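Local coordinates for Esterase/lipase-like protein (Caldicellulosiruptor lactoaceticus 6A, PDB 6A6O) that hydrolyses acetyl esters and beta-1,4-xylosides as a bifunctional enzyme, probably with an alpha/beta-hydrolase fold, at residues A[100-112]-A[138-150]. Numbering follows the deposited sequence.
Sequences PAPLLDAKRAIRL and LASLVGTHFDSGD
V142 and L138 press against one face of helix 101-112, with the small A106 at the interface; the axes of segments 101-112 and 138-142 cross at -63°. The methyl CB of A106 sits 3.8 Å from L138 CG, while L138 CD1 reaches the backbone at L103 CA, 3.7 Å away. V142 CG2 meets I110 CD1 tip to tip at 3.6 Å and lies beside K107 CG. With chi1 at -180° the L103 side chain swings its end toward helix 138-142 and crosses L141 at about a right angle, CD1 3.9 Å from L141 CB; CD2 lies near H145 CD2. Toward the partly exposed side, at K107, H145 and D147, this close apolar packing gives way to polar contacts. A water joins K107 NZ, H145 O and D147 OD2; the direct bond from NZ to H145 O is weak. Buried R111 grips D147 end-on, NH1 to OD1 at 2.8 Å and NH2 to OD2 at 2.9 Å, the guanidinium and carboxylate planes tilted 28° apart. D147 OD1 also accepts from G149 N through its anti lone pair, closing an Asx turn that helps fix the carboxylate, and V160 O takes a further bond from R111 NH1. Both helices pack on three consecutive strands of the central sheet: A106 and A109 touch L90 of strand 86-91, L138, V142 and A106 touch F60 of strand 54-60, and I110 reaches V129 of strand 127-132.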
loop_
_atom_site.group_PDB
_atom_site.type_symbol
_atom_site.label_atom_id
_atom_site.label_comp_id
_atom_site.label_asym_id
_atom_site.label_seq_id
_atom_site.Cartn_x
_atom_site.Cartn_y
_atom_site.Cartn_z
ATOM N N PRO A 100 -2.213 -2.827 15.941
ATOM C CA PRO A 100 -2.641 -2.844 14.541
ATOM C C PRO A 100 -3.067 -1.502 13.963
ATOM O O PRO A 100 -3.763 -1.513 12.940
ATOM C CB PRO A 100 -3.841 -3.779 14.572
ATOM C CG PRO A 100 -4.465 -3.497 15.901
ATOM C CD PRO A 100 -3.327 -3.177 16.845
ATOM N N ALA A 101 -2.670 -0.390 14.584
ATOM C CA ALA A 101 -3.138 0.913 14.103
ATOM C C ALA A 101 -2.835 1.146 12.626
ATOM O O ALA A 101 -3.757 1.539 11.888
ATOM C CB ALA A 101 -2.559 2.034 14.971
ATOM N N PRO A 102 -1.608 0.948 12.123
ATOM C CA PRO A 102 -1.390 1.215 10.691
ATOM C C PRO A 102 -2.267 0.360 9.796
ATOM O O PRO A 102 -2.788 0.862 8.795
ATOM C CB PRO A 102 0.105 0.921 10.492
ATOM C CG PRO A 102 0.701 1.087 11.859
ATOM C CD PRO A 102 -0.354 0.564 12.794
ATOM N N LEU A 103 -2.461 -0.919 10.143
ATOM C CA LEU A 103 -3.282 -1.784 9.305
ATOM C C LEU A 103 -4.745 -1.359 9.343
ATOM O O LEU A 103 -5.445 -1.426 8.329
ATOM C CB LEU A 103 -3.123 -3.245 9.741
ATOM C CG LEU A 103 -3.922 -4.294 8.957
ATOM C CD1 LEU A 103 -3.647 -4.185 7.465
ATOM C CD2 LEU A 103 -3.621 -5.718 9.471
ATOM N N LEU A 104 -5.229 -0.911 10.507
ATOM C CA LEU A 104 -6.591 -0.394 10.568
ATOM C C LEU A 104 -6.756 0.825 9.670
ATOM O O LEU A 104 -7.789 0.979 9.005
ATOM C CB LEU A 104 -6.955 -0.049 12.009
ATOM C CG LEU A 104 -7.105 -1.259 12.924
ATOM C CD1 LEU A 104 -7.279 -0.786 14.361
ATOM C CD2 LEU A 104 -8.289 -2.112 12.480
ATOM N N ASP A 105 -5.745 1.695 9.640
ATOM C CA ASP A 105 -5.786 2.857 8.755
ATOM C C ASP A 105 -5.809 2.440 7.286
ATOM O O ASP A 105 -6.549 3.016 6.483
ATOM C CB ASP A 105 -4.593 3.760 9.035
ATOM C CG ASP A 105 -4.631 4.361 10.434
ATOM O OD1 ASP A 105 -5.693 4.303 11.104
ATOM O OD2 ASP A 105 -3.584 4.876 10.856
ATOM N N ALA A 106 -5.004 1.436 6.915
ATOM C CA ALA A 106 -4.973 0.994 5.523
ATOM C C ALA A 106 -6.302 0.375 5.100
ATOM O O ALA A 106 -6.793 0.636 3.993
ATOM C CB ALA A 106 -3.816 0.006 5.313
ATOM N N LYS A 107 -6.897 -0.468 5.951
ATOM C CA LYS A 107 -8.183 -1.058 5.597
ATOM C C LYS A 107 -9.247 0.025 5.458
ATOM O O LYS A 107 -10.059 0.003 4.524
ATOM C CB LYS A 107 -8.604 -2.081 6.653
ATOM C CG LYS A 107 -7.741 -3.339 6.703
ATOM C CD LYS A 107 -8.393 -4.376 7.631
ATOM C CE LYS A 107 -7.469 -5.551 7.903
ATOM N NZ LYS A 107 -8.071 -6.463 8.923
ATOM N N ARG A 108 -9.250 0.977 6.390
ATOM C CA ARG A 108 -10.227 2.060 6.349
ATOM C C ARG A 108 -10.081 2.877 5.072
ATOM O O ARG A 108 -11.081 3.235 4.433
ATOM C CB ARG A 108 -10.060 2.941 7.584
ATOM C CG ARG A 108 -11.037 4.106 7.658
ATOM C CD ARG A 108 -12.488 3.653 7.795
ATOM N NE ARG A 108 -13.366 4.831 7.831
ATOM C CZ ARG A 108 -14.639 4.831 8.227
ATOM N NH1 ARG A 108 -15.229 3.711 8.629
ATOM N NH2 ARG A 108 -15.329 5.971 8.224
ATOM N N ALA A 109 -8.837 3.158 4.676
ATOM C CA ALA A 109 -8.590 3.946 3.470
ATOM C C ALA A 109 -9.206 3.293 2.236
ATOM O O ALA A 109 -9.845 3.972 1.422
ATOM C CB ALA A 109 -7.085 4.158 3.286
ATOM N N ILE A 110 -9.047 1.975 2.082
ATOM C CA ILE A 110 -9.620 1.291 0.920
ATOM C C ILE A 110 -11.150 1.334 0.965
ATOM O O ILE A 110 -11.806 1.632 -0.040
ATOM C CB ILE A 110 -9.095 -0.155 0.822
ATOM C CG1 ILE A 110 -7.571 -0.158 0.632
ATOM C CG2 ILE A 110 -9.752 -0.885 -0.362
ATOM C CD1 ILE A 110 -6.994 -1.558 0.458
ATOM N N ARG A 111 -11.743 1.022 2.124
ATOM C CA ARG A 111 -13.200 1.121 2.254
ATOM C C ARG A 111 -13.696 2.526 1.932
ATOM O O ARG A 111 -14.734 2.696 1.272
ATOM C CB ARG A 111 -13.640 0.755 3.671
ATOM C CG ARG A 111 -13.260 -0.633 4.127
ATOM C CD ARG A 111 -14.075 -0.976 5.366
ATOM N NE ARG A 111 -13.340 -1.844 6.284
ATOM C CZ ARG A 111 -13.336 -3.172 6.237
ATOM N NH1 ARG A 111 -14.018 -3.829 5.298
ATOM N NH2 ARG A 111 -12.631 -3.848 7.137
ATOM N N LEU A 112 -12.974 3.539 2.408
ATOM C CA LEU A 112 -13.394 4.927 2.212
ATOM C C LEU A 112 -13.386 5.304 0.737
ATOM O O LEU A 112 -14.356 5.870 0.221
ATOM C CB LEU A 112 -12.479 5.857 3.000
ATOM C CG LEU A 112 -12.854 7.340 3.121
ATOM C CD1 LEU A 112 -14.197 7.467 3.823
ATOM C CD2 LEU A 112 -11.780 8.097 3.879
ATOM N N LEU A 138 2.784 -2.822 4.647
ATOM C CA LEU A 138 1.390 -2.482 4.903
ATOM C C LEU A 138 0.500 -2.828 3.711
ATOM O O LEU A 138 -0.603 -3.355 3.882
ATOM C CB LEU A 138 1.302 -0.995 5.246
ATOM C CG LEU A 138 -0.055 -0.478 5.692
ATOM C CD1 LEU A 138 -0.482 -1.237 6.924
ATOM C CD2 LEU A 138 0.074 1.011 5.964
ATOM N N ALA A 139 0.959 -2.534 2.494
ATOM C CA ALA A 139 0.209 -2.902 1.295
ATOM C C ALA A 139 0.027 -4.413 1.190
ATOM O O ALA A 139 -1.056 -4.898 0.841
ATOM C CB ALA A 139 0.929 -2.378 0.051
ATOM N N SER A 140 1.083 -5.175 1.483
ATOM C CA SER A 140 0.978 -6.626 1.403
ATOM C C SER A 140 0.036 -7.167 2.472
ATOM O O SER A 140 -0.600 -8.208 2.260
ATOM C CB SER A 140 2.363 -7.282 1.510
ATOM O OG SER A 140 2.874 -7.244 2.837
ATOM N N LEU A 141 -0.078 -6.472 3.605
ATOM C CA LEU A 141 -0.990 -6.891 4.663
ATOM C C LEU A 141 -2.440 -6.648 4.266
ATOM O O LEU A 141 -3.297 -7.524 4.427
ATOM C CB LEU A 141 -0.668 -6.149 5.963
ATOM C CG LEU A 141 0.607 -6.598 6.675
ATOM C CD1 LEU A 141 0.813 -5.768 7.926
ATOM C CD2 LEU A 141 0.534 -8.107 7.004
ATOM N N VAL A 142 -2.742 -5.456 3.750
ATOM C CA VAL A 142 -4.113 -5.224 3.327
ATOM C C VAL A 142 -4.447 -6.088 2.108
ATOM O O VAL A 142 -5.609 -6.457 1.906
ATOM C CB VAL A 142 -4.323 -3.701 3.142
ATOM C CG1 VAL A 142 -3.787 -3.207 1.812
ATOM C CG2 VAL A 142 -5.791 -3.321 3.348
ATOM N N GLY A 143 -3.437 -6.503 1.333
ATOM C CA GLY A 143 -3.634 -7.445 0.252
ATOM C C GLY A 143 -3.776 -8.892 0.672
ATOM O O GLY A 143 -4.026 -9.740 -0.184
ATOM N N THR A 144 -3.604 -9.201 1.961
ATOM C CA THR A 144 -3.758 -10.561 2.458
ATOM C C THR A 144 -4.721 -10.672 3.629
ATOM O O THR A 144 -5.245 -11.767 3.856
ATOM C CB THR A 144 -2.398 -11.163 2.887
ATOM O OG1 THR A 144 -1.737 -10.290 3.813
ATOM C CG2 THR A 144 -1.481 -11.385 1.680
ATOM N N HIS A 145 -4.980 -9.581 4.362
ATOM C CA HIS A 145 -5.814 -9.558 5.563
ATOM C C HIS A 145 -7.196 -8.958 5.315
ATOM O O HIS A 145 -7.882 -8.585 6.276
ATOM C CB HIS A 145 -5.146 -8.739 6.671
ATOM C CG HIS A 145 -4.075 -9.457 7.432
ATOM N ND1 HIS A 145 -2.906 -9.903 6.852
ATOM C CD2 HIS A 145 -3.968 -9.740 8.753
ATOM C CE1 HIS A 145 -2.142 -10.464 7.775
ATOM N NE2 HIS A 145 -2.764 -10.381 8.936
ATOM N N PHE A 146 -7.619 -8.852 4.063
ATOM C CA PHE A 146 -8.821 -8.107 3.715
ATOM C C PHE A 146 -10.093 -8.878 4.058
ATOM O O PHE A 146 -10.077 -10.074 4.356
ATOM C CB PHE A 146 -8.828 -7.787 2.225
ATOM C CG PHE A 146 -8.624 -8.995 1.361
ATOM C CD1 PHE A 146 -9.685 -9.826 1.038
ATOM C CD2 PHE A 146 -7.359 -9.318 0.885
ATOM C CE1 PHE A 146 -9.490 -10.943 0.250
ATOM C CE2 PHE A 146 -7.164 -10.421 0.102
ATOM C CZ PHE A 146 -8.232 -11.241 -0.220
ATOM N N ASP A 147 -11.218 -8.169 3.958
ATOM C CA ASP A 147 -12.548 -8.725 4.163
ATOM C C ASP A 147 -13.526 -7.943 3.296
ATOM O O ASP A 147 -13.251 -6.811 2.893
ATOM C CB ASP A 147 -12.962 -8.659 5.641
ATOM C CG ASP A 147 -13.178 -7.232 6.122
ATOM O OD1 ASP A 147 -14.201 -6.620 5.743
ATOM O OD2 ASP A 147 -12.322 -6.716 6.871
ATOM N N SER A 148 -14.695 -8.538 3.048
ATOM C CA SER A 148 -15.669 -7.972 2.121
ATOM C C SER A 148 -16.642 -6.991 2.781
ATOM O O SER A 148 -17.605 -6.568 2.134
ATOM C CB SER A 148 -16.441 -9.092 1.423
ATOM O OG SER A 148 -17.037 -9.967 2.363
ATOM N N GLY A 149 -16.415 -6.620 4.031
ATOM C CA GLY A 149 -17.200 -5.614 4.712
ATOM C C GLY A 149 -18.180 -6.219 5.709
ATOM O O GLY A 149 -18.543 -7.397 5.643
ATOM N N ASP A 150 -18.608 -5.376 6.649
ATOM C CA ASP A 150 -19.589 -5.725 7.685
ATOM C C ASP A 150 -20.931 -5.160 7.233
ATOM O O ASP A 150 -21.228 -3.985 7.459
ATOM C CB ASP A 150 -19.170 -5.155 9.036
ATOM C CG ASP A 150 -20.193 -5.419 10.147
ATOM O OD1 ASP A 150 -21.122 -6.230 9.953
ATOM O OD2 ASP A 150 -20.068 -4.792 11.215
HETATM O O HOH W 1 -10.087 -7.724 7.673
#